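Local coordinates for protein Cfl (PDB 7A9J) that probably activates carboxylic acids such as coronafacic acid with ATP and joins them to amines, as an AMP-forming ligase of the adenylating enzyme family, at residues S26-H31 with T88-L93; F83-T88 with V235-P240; G72-I77 with G388-H393; K128-Y131 with I137-C140. The protein carries 1 engineered substitution. One frame throughout, in Å; residues are numbered along the deposited sequence.

Contact 1: residues S26-H31 with T88-L93; sequences SSFRKH and TYYACL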
loop_
_atom_site.group_PDB
_atom_site.type_symbol
_atom_site.label_atom_id
_atom_site.label_comp_id
_atom_site.label_asym_id
_atom_site.label_seq_id
_atom_site.Cartn_x
_atom_site.Cartn_y
_atom_site.Cartn_z
ATOM N N SER A 26 22.836 8.555 -1.028
ATOM C CA SER A 26 23.840 8.975 -1.999
ATOM C C SER A 26 23.292 8.866 -3.418
ATOM O O SER A 26 23.697 9.626 -4.299
ATOM C CB SER A 26 25.126 8.176 -1.807
ATOM O OG SER A 26 24.914 6.844 -2.225
ATOM N N SER A 27 22.334 7.957 -3.656
ATOM C CA SER A 27 21.676 7.916 -4.958
ATOM C C SER A 27 20.845 9.160 -5.194
ATOM O O SER A 27 20.796 9.677 -6.317
ATOM C CB SER A 27 20.777 6.664 -5.062
ATOM O OG SER A 27 21.583 5.522 -5.171
ATOM N N PHE A 28 20.123 9.617 -4.169
ATOM C CA PHE A 28 19.387 10.850 -4.302
ATOM C C PHE A 28 20.347 12.013 -4.599
ATOM O O PHE A 28 20.093 12.851 -5.476
ATOM C CB PHE A 28 18.600 11.157 -3.004
ATOM C CG PHE A 28 18.026 12.514 -3.041
ATOM C CD1 PHE A 28 16.902 12.726 -3.775
ATOM C CD2 PHE A 28 18.710 13.629 -2.448
ATOM C CE1 PHE A 28 16.344 13.990 -3.893
ATOM C CE2 PHE A 28 18.198 14.895 -2.579
ATOM C CZ PHE A 28 17.009 15.102 -3.302
ATOM N N ARG A 29 21.420 12.106 -3.807
ATOM C CA ARG A 29 22.366 13.229 -3.900
ATOM C C ARG A 29 22.938 13.320 -5.298
ATOM O O ARG A 29 22.993 14.411 -5.905
ATOM C CB ARG A 29 23.500 13.008 -2.905
ATOM C CG ARG A 29 24.550 14.237 -2.968
ATOM C CD ARG A 29 25.679 13.958 -1.955
ATOM N NE ARG A 29 26.788 14.892 -2.269
ATOM C CZ ARG A 29 27.609 14.736 -3.304
ATOM N NH1 ARG A 29 27.477 13.691 -4.120
ATOM N NH2 ARG A 29 28.589 15.616 -3.510
ATOM N N LYS A 30 23.408 12.183 -5.799
ATOM C CA LYS A 30 24.015 12.131 -7.117
ATOM C C LYS A 30 23.040 12.683 -8.142
ATOM O O LYS A 30 23.371 13.602 -8.898
ATOM C CB LYS A 30 24.431 10.708 -7.452
ATOM C CG LYS A 30 25.167 10.583 -8.785
ATOM C CD LYS A 30 25.270 9.124 -9.204
ATOM C CE LYS A 30 25.892 9.014 -10.599
ATOM N NZ LYS A 30 26.275 7.610 -10.877
ATOM N N HIS A 31 21.789 12.218 -8.092
ATOM C CA HIS A 31 20.815 12.749 -9.031
ATOM C C HIS A 31 20.522 14.230 -8.806
ATOM O O HIS A 31 20.430 15.008 -9.770
ATOM C CB HIS A 31 19.530 11.958 -8.975
ATOM C CG HIS A 31 18.600 12.351 -10.071
ATOM N ND1 HIS A 31 18.632 11.750 -11.309
ATOM C CD2 HIS A 31 17.710 13.368 -10.169
ATOM C CE1 HIS A 31 17.773 12.354 -12.113
ATOM N NE2 HIS A 31 17.208 13.345 -11.452
ATOM N N THR A 88 13.385 14.850 5.857
ATOM C CA THR A 88 13.818 14.254 7.117
ATOM C C THR A 88 14.214 12.806 6.917
ATOM O O THR A 88 15.209 12.362 7.482
ATOM C CB THR A 88 12.679 14.347 8.146
ATOM O OG1 THR A 88 12.476 15.743 8.459
ATOM C CG2 THR A 88 13.031 13.589 9.429
ATOM N N TYR A 89 13.440 12.042 6.107
ATOM C CA TYR A 89 13.893 10.683 5.794
ATOM C C TYR A 89 15.314 10.703 5.231
ATOM O O TYR A 89 16.171 9.930 5.663
ATOM C CB TYR A 89 12.982 10.008 4.753
ATOM C CG TYR A 89 11.607 9.703 5.166
ATOM C CD1 TYR A 89 11.290 9.378 6.495
ATOM C CD2 TYR A 89 10.601 9.689 4.213
ATOM C CE1 TYR A 89 9.974 9.005 6.847
ATOM C CE2 TYR A 89 9.283 9.360 4.556
ATOM C CZ TYR A 89 8.979 9.008 5.866
ATOM O OH TYR A 89 7.696 8.653 6.231
ATOM N N TYR A 90 15.580 11.575 4.253
ATOM C CA TYR A 90 16.904 11.574 3.663
ATOM C C TYR A 90 17.977 12.066 4.633
ATOM O O TYR A 90 19.138 11.602 4.582
ATOM C CB TYR A 90 16.911 12.477 2.452
ATOM C CG TYR A 90 16.399 11.755 1.221
ATOM C CD1 TYR A 90 17.104 10.644 0.710
ATOM C CD2 TYR A 90 15.301 12.233 0.522
ATOM C CE1 TYR A 90 16.682 10.012 -0.490
ATOM C CE2 TYR A 90 14.880 11.614 -0.663
ATOM C CZ TYR A 90 15.597 10.516 -1.151
ATOM O OH TYR A 90 15.196 9.915 -2.317
ATOM N N ALA A 91 17.634 13.022 5.498
ATOM C CA ALA A 91 18.619 13.458 6.490
ATOM C C ALA A 91 18.996 12.328 7.455
ATOM O O ALA A 91 20.183 12.215 7.837
ATOM C CB ALA A 91 18.132 14.703 7.251
ATOM N N CYS A 92 17.998 11.513 7.884
ATOM C CA CYS A 92 18.270 10.374 8.745
ATOM C C CYS A 92 19.185 9.392 8.042
ATOM O O CYS A 92 20.188 8.928 8.605
ATOM C CB CYS A 92 16.947 9.686 9.101
ATOM S SG CYS A 92 15.991 10.688 10.251
ATOM N N LEU A 93 18.867 9.120 6.774
ATOM C CA LEU A 93 19.699 8.225 5.967
ATOM C C LEU A 93 21.117 8.750 5.819
ATOM O O LEU A 93 22.084 7.975 5.891
ATOM C CB LEU A 93 19.063 8.059 4.580
ATOM C CG LEU A 93 17.809 7.136 4.612
ATOM C CD1 LEU A 93 17.040 7.278 3.287
ATOM C CD2 LEU A 93 18.146 5.692 4.870
#
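One face of the Tyr90 ring carries Phe28, whose CG stands 3.7 Å above the ring plane and is offset toward the rim; in return, Tyr90 CE2 lies over one face of the Phe28 ring. The planes make 33° with centroids 4.5 Å apart, an oblique aromatic pair that is neither a parallel stack nor a T-shape. It joins two helices of the large N-terminal domain of the adenylate-forming ligase fold: helix 24-34, near the start of the modelled chain, and helix 83-95, which follows strand 74-78. Each helix contributes a single residue. The Phe28 and Tyr90 CA atoms are the nearest pair at 8.4 Å, so the backbones stay well apart and two buried rings fill the gap. The place of Phe28 on its helix points CB at the tyrosine, and CB to Tyr90 CE1, 3.4 Å, is the closest approach; with CG anti to the backbone nitrogen (chi1 171°), the ring swings so that CG and CD1 follow over Tyr90 CZ and OH. Tyr90 comes from the other helix with its side chain at about a right angle to that of Phe28. Around the pair, helix 50-66 adds Ile57, which touches both side chains, and Leu53, which touches Phe28; helix 240-251 adds Leu250 and Phe247, which pack on Tyr90. The two rings thus lie where these four helices meet, with apolar side chains around them. Tyr90 OH ends 3.6 Å from Phe28 CD1.

Contact 2: residues F83-T88 with V235-P240; sequences FELIAT and VDLISP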
loop_
_atom_site.group_PDB
_atom_site.type_symbol
_atom_site.label_atom_id
_atom_site.label_comp_id
_atom_site.label_asym_id
_atom_site.label_seq_id
_atom_site.Cartn_x
_atom_site.Cartn_y
_atom_site.Cartn_z
ATOM N N PHE A 83 7.009 18.580 2.465
ATOM C CA PHE A 83 8.362 18.424 1.939
ATOM C C PHE A 83 9.336 18.088 3.082
ATOM O O PHE A 83 10.337 17.387 2.889
ATOM C CB PHE A 83 8.849 19.744 1.284
ATOM C CG PHE A 83 8.046 20.209 0.090
ATOM C CD1 PHE A 83 7.081 19.361 -0.523
ATOM C CD2 PHE A 83 8.295 21.479 -0.453
ATOM C CE1 PHE A 83 6.376 19.826 -1.645
ATOM C CE2 PHE A 83 7.606 21.969 -1.545
ATOM C CZ PHE A 83 6.629 21.140 -2.170
ATOM N N GLU A 84 9.028 18.573 4.288
ATOM C CA GLU A 84 9.891 18.291 5.426
ATOM C C GLU A 84 9.953 16.811 5.737
ATOM O O GLU A 84 11.009 16.348 6.222
ATOM C CB GLU A 84 9.423 19.049 6.688
ATOM C CG GLU A 84 9.704 20.553 6.565
ATOM C CD GLU A 84 8.670 21.292 5.698
ATOM O OE1 GLU A 84 7.639 20.727 5.280
ATOM O OE2 GLU A 84 8.890 22.495 5.473
ATOM N N LEU A 85 8.870 16.050 5.434
ATOM C CA LEU A 85 8.876 14.624 5.750
ATOM C C LEU A 85 9.903 13.907 4.882
ATOM O O LEU A 85 10.747 13.155 5.397
ATOM C CB LEU A 85 7.456 14.031 5.555
ATOM C CG LEU A 85 7.340 12.515 5.810
ATOM C CD1 LEU A 85 8.047 12.127 7.141
ATOM C CD2 LEU A 85 5.849 12.150 5.859
ATOM N N ILE A 86 9.880 14.150 3.568
ATOM C CA ILE A 86 10.836 13.435 2.723
ATOM C C ILE A 86 12.255 13.957 2.969
ATOM O O ILE A 86 13.221 13.176 2.970
ATOM C CB ILE A 86 10.406 13.512 1.242
ATOM C CG1 ILE A 86 11.398 12.711 0.345
ATOM C CG2 ILE A 86 10.249 14.989 0.812
ATOM C CD1 ILE A 86 11.570 11.174 0.725
ATOM N N ALA A 87 12.409 15.253 3.271
ATOM C CA ALA A 87 13.733 15.738 3.605
ATOM C C ALA A 87 14.269 15.067 4.865
ATOM O O ALA A 87 15.478 14.765 4.957
ATOM C CB ALA A 87 13.675 17.258 3.749
ATOM N N THR A 88 13.385 14.850 5.857
ATOM C CA THR A 88 13.818 14.254 7.117
ATOM C C THR A 88 14.214 12.806 6.917
ATOM O O THR A 88 15.209 12.362 7.482
ATOM C CB THR A 88 12.679 14.347 8.146
ATOM O OG1 THR A 88 12.476 15.743 8.459
ATOM C CG2 THR A 88 13.031 13.589 9.429
ATOM N N VAL A 235 -1.407 6.958 -0.657
ATOM C CA VAL A 235 -1.179 6.417 0.679
ATOM C C VAL A 235 -0.264 7.415 1.410
ATOM O O VAL A 235 0.641 7.934 0.788
ATOM C CB VAL A 235 -0.502 5.061 0.537
ATOM C CG1 VAL A 235 0.008 4.611 1.884
ATOM C CG2 VAL A 235 -1.562 4.017 -0.069
ATOM N N ASP A 236 -0.528 7.689 2.685
ATOM C CA ASP A 236 0.308 8.642 3.420
ATOM C C ASP A 236 1.790 8.357 3.265
ATOM O O ASP A 236 2.248 7.207 3.321
ATOM C CB ASP A 236 -0.007 8.640 4.933
ATOM C CG ASP A 236 -1.451 8.967 5.276
ATOM O OD1 ASP A 236 -2.153 9.664 4.514
ATOM O OD2 ASP A 236 -1.868 8.547 6.369
ATOM N N LEU A 237 2.573 9.460 3.177
ATOM C CA LEU A 237 4.019 9.339 3.033
ATOM C C LEU A 237 4.682 8.767 4.283
ATOM O O LEU A 237 5.821 8.311 4.221
ATOM C CB LEU A 237 4.611 10.745 2.695
ATOM C CG LEU A 237 6.132 10.831 2.532
ATOM C CD1 LEU A 237 6.674 9.848 1.491
ATOM C CD2 LEU A 237 6.403 12.344 2.155
ATOM N N ILE A 238 3.975 8.739 5.402
ATOM C CA ILE A 238 4.482 8.071 6.601
ATOM C C ILE A 238 4.376 6.554 6.474
ATOM O O ILE A 238 4.958 5.830 7.275
ATOM C CB ILE A 238 3.716 8.639 7.807
ATOM C CG1 ILE A 238 4.562 8.645 9.104
ATOM C CG2 ILE A 238 2.454 7.854 8.077
ATOM C CD1 ILE A 238 5.801 9.591 9.086
ATOM N N SER A 239 3.698 6.071 5.465
ATOM C CA SER A 239 3.485 4.596 5.350
ATOM C C SER A 239 4.559 3.966 4.451
ATOM O O SER A 239 4.914 4.526 3.417
ATOM C CB SER A 239 2.110 4.346 4.761
ATOM O OG SER A 239 1.844 2.938 4.748
ATOM N N PRO A 240 5.133 2.822 4.779
ATOM C CA PRO A 240 6.269 2.276 3.993
ATOM C C PRO A 240 6.112 2.175 2.472
ATOM O O PRO A 240 7.054 2.506 1.763
ATOM C CB PRO A 240 6.427 0.846 4.581
ATOM C CG PRO A 240 6.148 1.029 6.005
ATOM C CD PRO A 240 4.891 2.020 6.008
#
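Leu85 and Leu237 carry the apolar part of this contact, sliding past each other in opposite directions. Leu85 CD2 reaches Leu237 CG at 3.6 Å, while Leu237 CD2 runs back along the base of its partner, 3.9 Å from Leu85 CB. Both leucines hold CG anti to their backbone nitrogens (chi1 178° and 179°), which directs CG and its methyls across the gap between them. The other methyl of Leu85, CD1, meets Ile238 CD1 at 3.9 Å, the isoleucine crossing it at about a right angle.

Leu237 and Ile238 are the two central residues of a type I beta turn from Asp236 to Ser239; Leu237 points at helix 83-95, while Ile238 starts off to the side and bends its CD1 end in to it. The turn links strand 230-233 to helix 240-251, and Pro240, first in that helix, touches the bound indenone carboxylic acid of the ligand pocket. The side chain of Ile238 stays about 11 Å from that ligand.

Polar bonds lie within each segment or run to residues outside the contact. Ser239 N closes the turn on Asp236 O at 2.8 Å, and the backbone of Leu237 is held through its N by Asn81 OD1. On the helix, Glu84 O accepts twice from Thr88, from the backbone N and from OG1 (2.7 Å), the two donors approaching opposite faces of the carbonyl plane.

Contact 3: residues G72-I77 with G388-H393; sequences GDRISI and GIWNGH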
loop_
_atom_site.group_PDB
_atom_site.type_symbol
_atom_site.label_atom_id
_atom_site.label_comp_id
_atom_site.label_asym_id
_atom_site.label_seq_id
_atom_site.Cartn_x
_atom_site.Cartn_y
_atom_site.Cartn_z
ATOM N N GLY A 72 22.886 5.517 14.410
ATOM C CA GLY A 72 22.295 4.491 15.246
ATOM C C GLY A 72 21.217 4.955 16.216
ATOM O O GLY A 72 20.460 4.117 16.727
ATOM N N ASP A 73 21.134 6.254 16.501
ATOM C CA ASP A 73 20.023 6.777 17.284
ATOM C C ASP A 73 18.714 6.619 16.511
ATOM O O ASP A 73 18.678 6.745 15.289
ATOM C CB ASP A 73 20.235 8.266 17.604
ATOM C CG ASP A 73 21.365 8.514 18.600
ATOM O OD1 ASP A 73 21.855 7.567 19.263
ATOM O OD2 ASP A 73 21.769 9.689 18.719
ATOM N N ARG A 74 17.623 6.413 17.235
ATOM C CA ARG A 74 16.322 6.166 16.618
ATOM C C ARG A 74 15.466 7.420 16.745
ATOM O O ARG A 74 15.333 7.987 17.820
ATOM C CB ARG A 74 15.650 4.935 17.245
ATOM C CG ARG A 74 16.622 3.747 17.114
ATOM C CD ARG A 74 16.042 2.523 17.637
ATOM N NE ARG A 74 16.914 1.373 17.504
ATOM C CZ ARG A 74 16.575 0.168 17.963
ATOM N NH1 ARG A 74 15.404 0.018 18.574
ATOM N NH2 ARG A 74 17.396 -0.873 17.840
ATOM N N ILE A 75 14.880 7.842 15.631
ATOM C CA ILE A 75 14.059 9.033 15.575
ATOM C C ILE A 75 12.653 8.631 15.151
ATOM O O ILE A 75 12.469 8.092 14.053
ATOM C CB ILE A 75 14.617 10.043 14.567
ATOM C CG1 ILE A 75 16.087 10.304 14.849
ATOM C CG2 ILE A 75 13.771 11.342 14.635
ATOM C CD1 ILE A 75 16.600 11.478 13.996
ATOM N N SER A 76 11.664 8.896 16.013
ATOM C CA SER A 76 10.259 8.684 15.639
ATOM C C SER A 76 9.784 9.864 14.804
ATOM O O SER A 76 10.058 11.012 15.143
ATOM C CB SER A 76 9.390 8.544 16.886
ATOM O OG SER A 76 9.597 7.285 17.478
ATOM N N ILE A 77 9.086 9.582 13.704
ATOM C CA ILE A 77 8.660 10.608 12.765
ATOM C C ILE A 77 7.149 10.516 12.656
ATOM O O ILE A 77 6.588 9.424 12.461
ATOM C CB ILE A 77 9.313 10.426 11.379
ATOM C CG1 ILE A 77 10.840 10.483 11.508
ATOM C CG2 ILE A 77 8.879 11.570 10.476
ATOM C CD1 ILE A 77 11.568 10.312 10.181
ATOM N N GLY A 388 15.362 -8.448 10.590
ATOM C CA GLY A 388 14.819 -9.083 11.770
ATOM C C GLY A 388 13.704 -8.231 12.349
ATOM O O GLY A 388 13.201 -7.307 11.718
ATOM N N ILE A 389 13.291 -8.604 13.545
ATOM C CA ILE A 389 12.194 -7.926 14.209
ATOM C C ILE A 389 12.716 -7.327 15.490
ATOM O O ILE A 389 13.335 -8.023 16.314
ATOM C CB ILE A 389 11.004 -8.876 14.483
ATOM C CG1 ILE A 389 10.353 -9.303 13.154
ATOM C CG2 ILE A 389 10.039 -8.205 15.451
ATOM C CD1 ILE A 389 9.241 -10.352 13.327
ATOM N N TRP A 390 12.473 -6.034 15.658
ATOM C CA TRP A 390 12.852 -5.362 16.869
ATOM C C TRP A 390 11.827 -5.702 17.942
ATOM O O TRP A 390 10.635 -5.457 17.752
ATOM C CB TRP A 390 12.896 -3.854 16.625
ATOM C CG TRP A 390 13.145 -3.164 17.837
ATOM C CD1 TRP A 390 12.271 -2.379 18.525
ATOM C CD2 TRP A 390 14.353 -3.185 18.597
ATOM N NE1 TRP A 390 12.857 -1.896 19.645
ATOM C CE2 TRP A 390 14.138 -2.376 19.727
ATOM C CE3 TRP A 390 15.597 -3.814 18.434
ATOM C CZ2 TRP A 390 15.127 -2.161 20.689
ATOM C CZ3 TRP A 390 16.578 -3.605 19.394
ATOM C CH2 TRP A 390 16.335 -2.789 20.512
ATOM N N ASN A 391 12.279 -6.230 19.066
ATOM C CA ASN A 391 11.339 -6.745 20.057
ATOM C C ASN A 391 11.253 -5.845 21.262
ATOM O O ASN A 391 10.706 -6.244 22.293
ATOM C CB ASN A 391 11.708 -8.180 20.452
ATOM C CG ASN A 391 13.077 -8.301 21.122
ATOM O OD1 ASN A 391 13.602 -7.360 21.731
ATOM N ND2 ASN A 391 13.657 -9.494 21.017
ATOM N N GLY A 392 11.767 -4.623 21.144
ATOM C CA GLY A 392 11.910 -3.723 22.246
ATOM C C GLY A 392 13.301 -3.706 22.836
ATOM O O GLY A 392 13.755 -2.649 23.298
ATOM N N HIS A 393 13.994 -4.844 22.823
ATOM C CA HIS A 393 15.315 -4.948 23.435
ATOM C C HIS A 393 16.396 -5.387 22.465
ATOM O O HIS A 393 17.510 -4.859 22.527
ATOM C CB HIS A 393 15.278 -5.924 24.616
ATOM C CG HIS A 393 14.003 -5.876 25.390
ATOM N ND1 HIS A 393 12.862 -6.537 24.986
ATOM C CD2 HIS A 393 13.678 -5.233 26.538
ATOM C CE1 HIS A 393 11.893 -6.310 25.855
ATOM N NE2 HIS A 393 12.362 -5.523 26.807
#
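Arg74 sets its guanidinium on the face of the Trp390 indole in a cation-pi contact: CZ lies 3.7 Å from the centroid of the six-membered ring, only 6° off its normal. The group does not lie flat. Its plane stands 82° to the indole, so the edge bearing the terminal nitrogens points down at the ring, with NH1 over the CE2-CZ2 bond, 2.9 Å from Trp390 CE2, and NH2 3.2 Å from Trp390 CZ3. The NH1 approach is very tight, and its exact length is doubtful. Arg74 NH1 and Trp390 NE1 are both donors and do not bond to each other; NH1 bonds to Ser118 O and NE1 to His117 O, so neighbouring carbonyls anchor the guanidinium and the indole N-H side by side.

The reach is made by an arginine extended from CG to NE, which bridges backbones whose nearest CA atoms are 12.0 Å apart. Arg74 begins strand 74-78 of a five-stranded parallel sheet, Trp390 ends strand 388-390 of a four-stranded antiparallel one, and this single side-chain pair spans two sheets of the N-terminal domain. Ile186 touches Arg74 and Tyr188 touches Trp390, both from strand 183-188 of the antiparallel sheet.

Behind the indole, the chain folds back over its opposite face, putting Gly392 N 3.3 Å above the plane near the rim, with His393 N beside it. That return is an Asx turn: Asn391 OD1 accepts from His393 N at 2.8 Å and also from Asp394 N.

Contact 4: residues K128-Y131 with I137-C140; sequences KRFY and IESC. With PO4 (phosphate ion), chain C.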
loop_
_atom_site.group_PDB
_atom_site.type_symbol
_atom_site.label_atom_id
_atom_site.label_comp_id
_atom_site.label_asym_id
_atom_site.label_seq_id
_atom_site.Cartn_x
_atom_site.Cartn_y
_atom_site.Cartn_z
ATOM N N LYS A 128 -0.227 19.355 13.702
ATOM C CA LYS A 128 -1.472 18.624 13.926
ATOM C C LYS A 128 -1.218 17.339 14.720
ATOM O O LYS A 128 -1.936 17.058 15.689
ATOM C CB LYS A 128 -2.090 18.305 12.550
ATOM C CG LYS A 128 -3.416 17.520 12.593
ATOM C CD LYS A 128 -4.095 17.624 11.210
ATOM C CE LYS A 128 -5.424 16.837 11.129
ATOM N NZ LYS A 128 -5.857 16.656 9.693
ATOM N N ARG A 129 -0.191 16.573 14.335
ATOM C CA ARG A 129 0.087 15.271 14.970
ATOM C C ARG A 129 0.592 15.457 16.399
ATOM O O ARG A 129 0.129 14.793 17.338
ATOM C CB ARG A 129 1.096 14.477 14.131
ATOM C CG ARG A 129 0.406 13.447 13.177
ATOM C CD ARG A 129 -0.797 14.062 12.391
ATOM N NE ARG A 129 -0.344 15.053 11.382
ATOM C CZ ARG A 129 -1.086 15.417 10.336
ATOM N NH1 ARG A 129 -2.303 14.839 10.174
ATOM N NH2 ARG A 129 -0.645 16.364 9.495
ATOM N N PHE A 130 1.519 16.391 16.590
ATOM C CA PHE A 130 2.029 16.655 17.929
ATOM C C PHE A 130 0.936 17.069 18.898
ATOM O O PHE A 130 0.921 16.615 20.037
ATOM C CB PHE A 130 3.144 17.744 17.859
ATOM C CG PHE A 130 3.716 18.077 19.208
ATOM C CD1 PHE A 130 4.583 17.178 19.831
ATOM C CD2 PHE A 130 3.453 19.290 19.799
ATOM C CE1 PHE A 130 5.110 17.509 21.111
ATOM C CE2 PHE A 130 3.931 19.613 21.097
ATOM C CZ PHE A 130 4.797 18.712 21.723
ATOM N N TYR A 131 0.080 18.030 18.531
ATOM C CA TYR A 131 -0.791 18.568 19.544
ATOM C C TYR A 131 -1.913 17.587 19.881
ATOM O O TYR A 131 -2.489 17.682 20.953
ATOM C CB TYR A 131 -1.351 19.927 19.122
ATOM C CG TYR A 131 -0.325 20.983 19.458
ATOM C CD1 TYR A 131 -0.152 21.389 20.779
ATOM C CD2 TYR A 131 0.516 21.504 18.475
ATOM C CE1 TYR A 131 0.830 22.390 21.117
ATOM C CE2 TYR A 131 1.492 22.477 18.808
ATOM C CZ TYR A 131 1.647 22.861 20.105
ATOM O OH TYR A 131 2.592 23.842 20.458
ATOM N N ILE A 137 3.700 12.228 24.030
ATOM C CA ILE A 137 5.050 12.360 23.487
ATOM C C ILE A 137 5.980 12.936 24.555
ATOM O O ILE A 137 7.058 12.391 24.839
ATOM C CB ILE A 137 5.019 13.216 22.216
ATOM C CG1 ILE A 137 4.387 12.453 21.047
ATOM C CG2 ILE A 137 6.498 13.602 21.785
ATOM C CD1 ILE A 137 3.793 13.417 20.033
ATOM N N GLU A 138 5.528 13.974 25.237
ATOM C CA GLU A 138 6.403 14.651 26.184
ATOM C C GLU A 138 6.637 13.856 27.449
ATOM O O GLU A 138 7.524 14.222 28.228
ATOM C CB GLU A 138 5.851 16.041 26.515
ATOM C CG GLU A 138 5.933 16.932 25.272
ATOM C CD GLU A 138 5.534 18.404 25.505
ATOM O OE1 GLU A 138 4.654 18.689 26.368
ATOM O OE2 GLU A 138 6.110 19.292 24.804
ATOM N N SER A 139 5.877 12.790 27.677
ATOM C CA SER A 139 6.117 11.945 28.834
ATOM C C SER A 139 7.030 10.757 28.512
ATOM O O SER A 139 7.264 9.917 29.392
ATOM C CB SER A 139 4.779 11.455 29.404
ATOM O OG SER A 139 4.173 10.546 28.493
ATOM N N CYS A 140 7.571 10.685 27.293
ATOM C CA CYS A 140 8.525 9.646 26.887
ATOM C C CYS A 140 9.925 10.086 27.293
ATOM O O CYS A 140 10.577 10.850 26.583
ATOM C CB CYS A 140 8.442 9.391 25.389
ATOM S SG CYS A 140 6.893 8.578 24.857
HETATM P P PO4 C . -3.123 16.834 6.710
HETATM O O1 PO4 C . -3.719 15.790 7.681
HETATM O O2 PO4 C . -3.979 18.080 6.644
HETATM O O3 PO4 C . -3.066 16.212 5.349
HETATM O O4 PO4 C . -1.748 17.251 7.102
#
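Phe130 meets Ile137 and Glu138 with two points of its ring. Ile137 CD1 approaches the ring obliquely, 3.8 Å from Phe130 CD1. At the far rim Glu138 OE2 lies in the ring plane, 3.4 Å from Phe130 CZ, with the carboxylate turned 73° to the ring; an edge-on C-H facing a carboxylate oxygen is probably mildly attractive. The carboxylate is positioned by others, OE1 by a salt bridge to Lys134 and OE2 by Thr160 OG1.

Helices 127-132 and 134-138 form part of the crossover between strand 122-125 and its parallel neighbour 145-148, and Phe130 and Ile137 both rest on that sheet through Tyr123 and Ile146.

The other side of helix 127-132 is looser and polar. There Arg129, bent at chi2 and chi3, presents its guanidinium edge to a phosphate ion, probably from the crystallisation liquor: NH1 reaches O1 at 3.0 Å and NH2 reaches O4 at 2.8 Å, both nearly straight (169° and 163°). Exposed Lys128 adds NZ to O1 at 3.1 Å, while its CB covers one guanidinium face. Asp126 also pairs with Arg129 NH2, and Glu261 N also bonds to the ion.

In the fold
Contacts 1 and 2 are buried and apolar and share helix 83-95, with Thr88 common to both; contact 1 pairs rings, contact 2 aliphatic branches, and Tyr89 OH ties them by a probable hydrogen bond to Leu237 O. Ile77, in the 72-77 segment of contact 3, packs on Leu85, Thr88, Tyr89 and Ile238, so the strand preceding that helix joins all three. Contact 3 is only partly buried and depends on charge over an aromatic face between separate sheets. Contact 4 touches none of the others: its nearest atoms are about 7 Å from contacts 2 and 3, and its apolar core grades into an outer surface where basic side chains hold an anion.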